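Local atomic coordinates of peptide amidase (Stenotrophomonas maltophilia, PDB entry 1M22), a protein that probably hydrolyses amide bonds, most likely those of peptide amides, as a member of the amidase signature family. Residues Ala349-Ile352 / Ala353-Ala357; Phe366-Glu369 / Leu370-Glu373; Pro313-Gly316 / Ala317-Glu320. All blocks are in the same frame, centred on the assembly; numbering follows the deposited sequence.

Interaction 1 (Ala349-Ile352 / Ala353-Ala357)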
ATOM      1  N   ALA A 349      25.949   7.983  -0.453  1.00 11.89           N
ATOM      2  CA  ALA A 349      27.282   7.410  -0.609  1.00 13.05           C
ATOM      3  C   ALA A 349      27.605   6.504   0.581  1.00 12.50           C
ATOM      4  O   ALA A 349      28.222   5.451   0.413  1.00 14.13           O
ATOM      5  CB  ALA A 349      28.324   8.522  -0.727  1.00 13.65           C
ATOM      6  N   ASP A 350      27.190   6.910   1.781  1.00 12.05           N
ATOM      7  CA  ASP A 350      27.433   6.104   2.979  1.00 12.95           C
ATOM      8  C   ASP A 350      26.703   4.771   2.878  1.00 11.07           C
ATOM      9  O   ASP A 350      27.223   3.738   3.295  1.00 13.29           O
ATOM     10  CB  ASP A 350      26.948   6.813   4.249  1.00 15.80           C
ATOM     11  CG  ASP A 350      27.713   8.083   4.548  1.00 19.05           C
ATOM     12  OD1 ASP A 350      28.923   8.141   4.248  1.00 19.80           O
ATOM     13  OD2 ASP A 350      27.100   9.019   5.106  1.00 20.94           O
ATOM     14  N   LEU A 351      25.487   4.799   2.337  1.00 11.39           N
ATOM     15  CA  LEU A 351      24.701   3.578   2.189  1.00 10.88           C
ATOM     16  C   LEU A 351      25.362   2.639   1.184  1.00 10.05           C
ATOM     17  O   LEU A 351      25.473   1.436   1.424  1.00 10.66           O
ATOM     18  CB  LEU A 351      23.275   3.913   1.736  1.00 10.91           C
ATOM     19  CG  LEU A 351      22.370   2.723   1.397  1.00  9.98           C
ATOM     20  CD1 LEU A 351      22.253   1.793   2.594  1.00 11.02           C
ATOM     21  CD2 LEU A 351      20.999   3.236   0.975  1.00 10.00           C
ATOM     22  N   ILE A 352      25.793   3.198   0.058  1.00 10.50           N
ATOM     23  CA  ILE A 352      26.457   2.412  -0.975  1.00 12.52           C
ATOM     24  C   ILE A 352      27.714   1.763  -0.398  1.00 11.89           C
ATOM     25  O   ILE A 352      27.990   0.590  -0.653  1.00 12.29           O
ATOM     26  CB  ILE A 352      26.826   3.304  -2.180  1.00 12.48           C
ATOM     27  CG1 ILE A 352      25.543   3.751  -2.889  1.00 13.84           C
ATOM     28  CG2 ILE A 352      27.742   2.547  -3.138  1.00 13.63           C
ATOM     29  CD1 ILE A 352      25.748   4.811  -3.953  1.00 13.51           C
ATOM     30  N   ALA A 353      28.458   2.525   0.399  1.00 12.18           N
ATOM     31  CA  ALA A 353      29.676   2.017   1.019  1.00 14.01           C
ATOM     32  C   ALA A 353      29.344   0.926   2.032  1.00 14.18           C
ATOM     33  O   ALA A 353      30.057  -0.074   2.137  1.00 15.20           O
ATOM     34  CB  ALA A 353      30.432   3.153   1.698  1.00 14.39           C
ATOM     35  N   PHE A 354      28.254   1.111   2.774  1.00 13.37           N
ATOM     36  CA  PHE A 354      27.850   0.126   3.769  1.00 12.39           C
ATOM     37  C   PHE A 354      27.535  -1.215   3.121  1.00 12.68           C
ATOM     38  O   PHE A 354      27.993  -2.259   3.586  1.00 12.90           O
ATOM     39  CB  PHE A 354      26.626   0.615   4.557  1.00 14.20           C
ATOM     40  CG  PHE A 354      26.069  -0.410   5.511  1.00 13.07           C
ATOM     41  CD1 PHE A 354      25.216  -1.417   5.061  1.00 12.18           C
ATOM     42  CD2 PHE A 354      26.420  -0.388   6.858  1.00 13.41           C
ATOM     43  CE1 PHE A 354      24.724  -2.384   5.936  1.00 13.85           C
ATOM     44  CE2 PHE A 354      25.935  -1.351   7.740  1.00 14.00           C
ATOM     45  CZ  PHE A 354      25.085  -2.352   7.278  1.00 13.97           C
ATOM     46  N   ASN A 355      26.751  -1.193   2.049  1.00 11.97           N
ATOM     47  CA  ASN A 355      26.394  -2.434   1.376  1.00 12.82           C
ATOM     48  C   ASN A 355      27.621  -3.147   0.822  1.00 14.06           C
ATOM     49  O   ASN A 355      27.683  -4.373   0.824  1.00 14.44           O
ATOM     50  CB  ASN A 355      25.383  -2.174   0.253  1.00 12.18           C
ATOM     51  CG  ASN A 355      24.026  -1.751   0.780  1.00 11.09           C
ATOM     52  OD1 ASN A 355      23.616  -2.162   1.866  1.00 11.42           O
ATOM     53  ND2 ASN A 355      23.318  -0.938   0.006  1.00 10.74           N
ATOM     54  N   GLN A 356      28.597  -2.375   0.352  1.00 15.00           N
ATOM     55  CA  GLN A 356      29.820  -2.957  -0.188  1.00 17.07           C
ATOM     56  C   GLN A 356      30.619  -3.622   0.928  1.00 17.71           C
ATOM     57  O   GLN A 356      31.198  -4.691   0.733  1.00 18.60           O
ATOM     58  CB  GLN A 356      30.667  -1.878  -0.867  1.00 17.96           C
ATOM     59  CG  GLN A 356      30.011  -1.264  -2.091  1.00 23.01           C
ATOM     60  CD  GLN A 356      30.881  -0.222  -2.762  1.00 26.81           C
ATOM     61  OE1 GLN A 356      31.286   0.759  -2.139  1.00 27.80           O
ATOM     62  NE2 GLN A 356      31.170  -0.427  -4.041  1.00 29.02           N
ATOM     63  N   ALA A 357      30.634  -2.987   2.097  1.00 17.40           N
ATOM     64  CA  ALA A 357      31.355  -3.512   3.253  1.00 17.99           C
ATOM     65  C   ALA A 357      30.642  -4.735   3.819  1.00 19.38           C
ATOM     66  O   ALA A 357      31.251  -5.564   4.496  1.00 21.23           O
ATOM     67  CB  ALA A 357      31.480  -2.436   4.323  1.00 19.24           C
TER
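Ala349 to Ile352 and Ala353 to Ala357 meet as successive turns of one alpha-helix, residues 348-357. Four backbone bonds of the i to i+4 kind join them. Ala353 N donates to Ala349 O and Phe354 N to Asp350 O. Asn355 N reaches Leu351 O over 3.0 Å. This bond is fairly straight, with an N-H...O angle of 166°. Gln356 N donates to Ile352 O over 3.2 Å, and the same oxygen also accepts NE2 of Gln368. Two donors from different parts of the chain therefore hold one carbonyl.

Polar side chains tie the helix to its surroundings. Asp350 OD2 accepts Arg346 N, and Asn355 ND2 donates to Gln368 OE1.

The remaining contacts are packing. Phe354 stacks its ring on that of His358, just past the end of the helix. Leu351 crosses Asn355 at a slant, and its CD1 lies 3.9 Å from Asn355 ND2. Both side chains also touch Leu371 of helix 369-375, on the buried side of the helix. Ile352 and Gln356 run side by side in the same direction. The chi1 of Gln356 (-65°) sets CG opposite its own carbonyl carbon and back over the preceding turn. There Gln356 CG lies 3.1 Å from Ile352 O, while Gln356 OE1 lies 4.1 Å from Ile352 CG2.

Interaction 2 (Phe366-Glu369 / Leu370-Glu373)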
ATOM      1  N   PHE A 366      21.238  -9.730  -5.455  1.00 13.50           N
ATOM      2  CA  PHE A 366      21.283  -8.745  -6.532  1.00 12.56           C
ATOM      3  C   PHE A 366      22.064  -7.524  -6.052  1.00  9.77           C
ATOM      4  O   PHE A 366      22.394  -7.421  -4.872  1.00 10.60           O
ATOM      5  CB  PHE A 366      19.873  -8.352  -7.009  1.00 11.63           C
ATOM      6  CG  PHE A 366      18.970  -7.843  -5.925  1.00 11.13           C
ATOM      7  CD1 PHE A 366      18.309  -8.728  -5.077  1.00 11.33           C
ATOM      8  CD2 PHE A 366      18.768  -6.476  -5.759  1.00 10.80           C
ATOM      9  CE1 PHE A 366      17.456  -8.257  -4.078  1.00 11.87           C
ATOM     10  CE2 PHE A 366      17.917  -5.997  -4.763  1.00 11.61           C
ATOM     11  CZ  PHE A 366      17.260  -6.889  -3.923  1.00 11.76           C
ATOM     12  N   GLY A 367      22.356  -6.603  -6.965  1.00 10.39           N
ATOM     13  CA  GLY A 367      23.149  -5.438  -6.610  1.00 11.26           C
ATOM     14  C   GLY A 367      22.453  -4.206  -6.067  1.00 10.38           C
ATOM     15  O   GLY A 367      21.362  -4.281  -5.493  1.00  9.72           O
ATOM     16  N   GLN A 368      23.111  -3.063  -6.240  1.00  9.90           N
ATOM     17  CA  GLN A 368      22.588  -1.782  -5.777  1.00  8.71           C
ATOM     18  C   GLN A 368      22.761  -0.717  -6.857  1.00  7.12           C
ATOM     19  O   GLN A 368      23.101   0.435  -6.571  1.00  9.03           O
ATOM     20  CB  GLN A 368      23.291  -1.359  -4.479  1.00  9.15           C
ATOM     21  CG  GLN A 368      24.797  -1.136  -4.598  1.00 10.77           C
ATOM     22  CD  GLN A 368      25.428  -0.747  -3.274  1.00 11.78           C
ATOM     23  OE1 GLN A 368      24.754  -0.236  -2.380  1.00 12.17           O
ATOM     24  NE2 GLN A 368      26.733  -0.969  -3.144  1.00 14.59           N
ATOM     25  N   GLU A 369      22.494  -1.113  -8.097  1.00  8.84           N
ATOM     26  CA  GLU A 369      22.624  -0.231  -9.253  1.00  9.76           C
ATOM     27  C   GLU A 369      21.794   1.047  -9.203  1.00  9.93           C
ATOM     28  O   GLU A 369      22.226   2.086  -9.698  1.00 10.76           O
ATOM     29  CB  GLU A 369      22.293  -0.997 -10.539  1.00 10.28           C
ATOM     30  CG  GLU A 369      23.192  -2.204 -10.784  1.00 13.15           C
ATOM     31  CD  GLU A 369      22.598  -3.514 -10.288  1.00 14.29           C
ATOM     32  OE1 GLU A 369      21.774  -3.499  -9.352  1.00 12.05           O
ATOM     33  OE2 GLU A 369      22.971  -4.575 -10.832  1.00 16.36           O
ATOM     34  N   LEU A 370      20.599   0.981  -8.621  1.00  9.19           N
ATOM     35  CA  LEU A 370      19.759   2.170  -8.542  1.00  9.06           C
ATOM     36  C   LEU A 370      20.336   3.174  -7.547  1.00  8.09           C
ATOM     37  O   LEU A 370      20.265   4.382  -7.772  1.00  8.79           O
ATOM     38  CB  LEU A 370      18.319   1.794  -8.171  1.00  8.94           C
ATOM     39  CG  LEU A 370      17.591   0.995  -9.259  1.00  9.65           C
ATOM     40  CD1 LEU A 370      16.209   0.602  -8.760  1.00 11.06           C
ATOM     41  CD2 LEU A 370      17.481   1.825 -10.534  1.00 14.41           C
ATOM     42  N   LEU A 371      20.910   2.678  -6.453  1.00  8.41           N
ATOM     43  CA  LEU A 371      21.525   3.567  -5.472  1.00  8.64           C
ATOM     44  C   LEU A 371      22.698   4.278  -6.141  1.00  8.50           C
ATOM     45  O   LEU A 371      22.873   5.485  -5.995  1.00  9.14           O
ATOM     46  CB  LEU A 371      22.051   2.787  -4.265  1.00  8.57           C
ATOM     47  CG  LEU A 371      21.072   1.951  -3.439  1.00  8.42           C
ATOM     48  CD1 LEU A 371      21.777   1.463  -2.184  1.00  9.83           C
ATOM     49  CD2 LEU A 371      19.851   2.787  -3.062  1.00 10.10           C
ATOM     50  N   VAL A 372      23.495   3.508  -6.877  1.00  9.78           N
ATOM     51  CA  VAL A 372      24.659   4.042  -7.570  1.00  9.43           C
ATOM     52  C   VAL A 372      24.265   5.082  -8.614  1.00  9.12           C
ATOM     53  O   VAL A 372      24.876   6.145  -8.693  1.00  9.38           O
ATOM     54  CB  VAL A 372      25.459   2.898  -8.239  1.00  8.77           C
ATOM     55  CG1 VAL A 372      26.564   3.467  -9.126  1.00 10.53           C
ATOM     56  CG2 VAL A 372      26.062   2.000  -7.161  1.00 10.32           C
ATOM     57  N   GLU A 373      23.244   4.789  -9.410  1.00  8.23           N
ATOM     58  CA  GLU A 373      22.819   5.744 -10.423  1.00  9.04           C
ATOM     59  C   GLU A 373      22.237   7.003  -9.784  1.00  9.02           C
ATOM     60  O   GLU A 373      22.502   8.116 -10.234  1.00 10.27           O
ATOM     61  CB  GLU A 373      21.798   5.117 -11.374  1.00 12.33           C
ATOM     62  CG  GLU A 373      21.275   6.097 -12.414  1.00 17.53           C
ATOM     63  CD  GLU A 373      20.693   5.420 -13.640  1.00 21.05           C
ATOM     64  OE1 GLU A 373      20.055   4.357 -13.493  1.00 22.98           O
ATOM     65  OE2 GLU A 373      20.864   5.965 -14.753  1.00 21.02           O
TER
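Glu369 O accepts Glu373 N over 2.9 Å, with an N-H...O angle of 159°. One residue earlier, Gln368 O takes Val372 N over 3.1 Å. This second donor lies in the carbonyl plane of Gln368. Val372 also brings its CG2 to 3.4 Å from Gln368 O, so a methyl group sits beside the bond. The two bonds form the first turn of helix 369-375, and Gln368 holds the N-cap position. The side chain of Leu370 in this turn is about 11 Å from the side chains of the catalytic Ser165 and Ser189. Gln368 takes the crowded position at chi1 (62°), with CG between its backbone N and carbonyl carbon. From there the chain runs out straight and crosses Leu371 at about a right angle. Leu371 CD1 lies 3.9 Å from Gln368 CB and 3.4 Å from Gln368 OE1. The buried amide of Gln368 is satisfied at both ends by helix 348-357, which fixes its rotation. Glu369 bends at chi2 (95°), and its OE1 accepts Asn139 N. The carboxylate of Glu373 forms a salt bridge with Arg323 of helix 319-340.

Interaction 3 (Pro313-Gly316 / Ala317-Glu320); sequences PNQG and AWAE
Two overlapping beta turns join Asn314 to Ala319: a type II turn from Asn314 to Ala317, then a type I turn from Gly316 to Ala319. Ala317 N donates to Asn314 O over 2.8 Å, and Ala319 N donates to Gly316 O over 3.2 Å. Both donors stand well out of the carbonyl plane, the second by 58°. Gly316 has a positive phi (75°) at the third position of the type II turn, where glycine is common.

The indole of Trp318 lies against this turn. With chi1 at 57° it folds back along the chain, so that one face meets the backbone of Gly316. Gly316 CA makes a CH-pi contact, 4.1 Å from the centroid of the six-membered ring of Trp318. Gly316 N lies over the same ring, nearer its rim. Asn314 O comes in obliquely, 3.2 Å from Trp318 CZ3. Gln315 OE1 also approaches at a slant, 3.7 Å from Trp318 CH2.

The turns lead from strand 306-310, an outermost strand of the main sheet, into helix 319-340. Trp318 NE1 bonds to Ser437 OG of helix 436-442, Asn314 ND2 bonds to Glu399 O of helix 383-407, and the indole packs on Ala396 of that same helix.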
ATOM      1  N   PRO A 313      -4.758   7.229 -23.203  1.00 14.99           N
ATOM      2  CA  PRO A 313      -3.831   7.992 -24.041  1.00 16.20           C
ATOM      3  C   PRO A 313      -2.457   8.067 -23.379  1.00 17.38           C
ATOM      4  O   PRO A 313      -2.357   8.211 -22.158  1.00 17.26           O
ATOM      5  CB  PRO A 313      -4.501   9.364 -24.136  1.00 17.07           C
ATOM      6  CG  PRO A 313      -5.960   9.046 -23.987  1.00 17.83           C
ATOM      7  CD  PRO A 313      -5.948   8.033 -22.871  1.00 16.01           C
ATOM      8  N   ASN A 314      -1.407   7.954 -24.186  1.00 17.13           N
ATOM      9  CA  ASN A 314      -0.029   8.024 -23.703  1.00 18.20           C
ATOM     10  C   ASN A 314       0.404   6.878 -22.793  1.00 17.68           C
ATOM     11  O   ASN A 314       1.381   7.005 -22.054  1.00 17.33           O
ATOM     12  CB  ASN A 314       0.214   9.355 -22.984  1.00 19.93           C
ATOM     13  CG  ASN A 314       0.167  10.539 -23.925  1.00 20.99           C
ATOM     14  OD1 ASN A 314       0.885  10.577 -24.923  1.00 22.68           O
ATOM     15  ND2 ASN A 314      -0.676  11.516 -23.610  1.00 21.73           N
ATOM     16  N   GLN A 315      -0.313   5.762 -22.851  1.00 18.67           N
ATOM     17  CA  GLN A 315       0.014   4.597 -22.033  1.00 18.60           C
ATOM     18  C   GLN A 315       1.510   4.268 -22.054  1.00 19.10           C
ATOM     19  O   GLN A 315       2.060   3.902 -23.093  1.00 19.92           O
ATOM     20  CB  GLN A 315      -0.791   3.385 -22.518  1.00 21.53           C
ATOM     21  CG  GLN A 315      -0.304   2.036 -21.998  1.00 24.37           C
ATOM     22  CD  GLN A 315      -0.462   1.882 -20.498  1.00 27.19           C
ATOM     23  OE1 GLN A 315       0.073   2.672 -19.720  1.00 30.24           O
ATOM     24  NE2 GLN A 315      -1.197   0.856 -20.085  1.00 27.85           N
ATOM     25  N   GLY A 316       2.157   4.411 -20.899  1.00 17.34           N
ATOM     26  CA  GLY A 316       3.576   4.109 -20.777  1.00 18.18           C
ATOM     27  C   GLY A 316       4.557   5.104 -21.371  1.00 17.40           C
ATOM     28  O   GLY A 316       5.769   4.906 -21.275  1.00 18.45           O
ATOM     29  N   ALA A 317       4.055   6.178 -21.972  1.00 17.07           N
ATOM     30  CA  ALA A 317       4.923   7.179 -22.590  1.00 16.55           C
ATOM     31  C   ALA A 317       5.802   7.915 -21.583  1.00 16.25           C
ATOM     32  O   ALA A 317       6.802   8.530 -21.949  1.00 16.53           O
ATOM     33  CB  ALA A 317       4.080   8.183 -23.369  1.00 17.88           C
ATOM     34  N   TRP A 318       5.426   7.835 -20.312  1.00 14.06           N
ATOM     35  CA  TRP A 318       6.145   8.505 -19.232  1.00 12.17           C
ATOM     36  C   TRP A 318       7.263   7.672 -18.607  1.00 12.69           C
ATOM     37  O   TRP A 318       7.940   8.138 -17.697  1.00 12.01           O
ATOM     38  CB  TRP A 318       5.148   8.885 -18.140  1.00 12.41           C
ATOM     39  CG  TRP A 318       4.387   7.694 -17.633  1.00 11.53           C
ATOM     40  CD1 TRP A 318       4.848   6.717 -16.791  1.00 11.70           C
ATOM     41  CD2 TRP A 318       3.053   7.320 -17.987  1.00 11.96           C
ATOM     42  NE1 TRP A 318       3.879   5.760 -16.603  1.00 12.08           N
ATOM     43  CE2 TRP A 318       2.769   6.104 -17.326  1.00 12.78           C
ATOM     44  CE3 TRP A 318       2.067   7.895 -18.801  1.00 12.11           C
ATOM     45  CZ2 TRP A 318       1.538   5.452 -17.455  1.00 13.80           C
ATOM     46  CZ3 TRP A 318       0.843   7.246 -18.928  1.00 13.66           C
ATOM     47  CH2 TRP A 318       0.589   6.037 -18.258  1.00 13.09           C
ATOM     48  N   ALA A 319       7.454   6.449 -19.088  1.00 12.36           N
ATOM     49  CA  ALA A 319       8.469   5.554 -18.534  1.00 12.79           C
ATOM     50  C   ALA A 319       9.852   6.171 -18.316  1.00 11.85           C
ATOM     51  O   ALA A 319      10.395   6.115 -17.212  1.00 12.76           O
ATOM     52  CB  ALA A 319       8.592   4.310 -19.406  1.00 14.25           C
ATOM     53  N   GLU A 320      10.424   6.750 -19.367  1.00 12.96           N
ATOM     54  CA  GLU A 320      11.751   7.352 -19.277  1.00 13.68           C
ATOM     55  C   GLU A 320      11.802   8.541 -18.321  1.00 12.43           C
ATOM     56  O   GLU A 320      12.724   8.660 -17.512  1.00 12.49           O
ATOM     57  CB  GLU A 320      12.219   7.780 -20.671  1.00 18.19           C
ATOM     58  CG  GLU A 320      13.598   8.408 -20.704  1.00 25.57           C
ATOM     59  CD  GLU A 320      14.114   8.600 -22.117  1.00 29.70           C
ATOM     60  OE1 GLU A 320      13.429   9.269 -22.921  1.00 31.78           O
ATOM     61  OE2 GLU A 320      15.207   8.082 -22.423  1.00 33.47           O
TER

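All three are local contacts, and they come along the chain in the order 3, 1, 2. Interaction 1 spans almost the whole of a short helix, interaction 2 is a helix start, and interaction 3 is a pair of turns before a helix. Interactions 1 and 2 are partly buried and touch each other, with centres 11 Å apart. Gln368 and Leu371 fill the junction, one polar and one apolar. Interaction 3 is a surface contact, although its tryptophan is buried. It touches neither of the others, but its helix 319-340 reaches interaction 2 through Arg323. Backbone i to i+4 bonds carry interactions 1 and 2, whereas an aromatic face on backbone marks interaction 3.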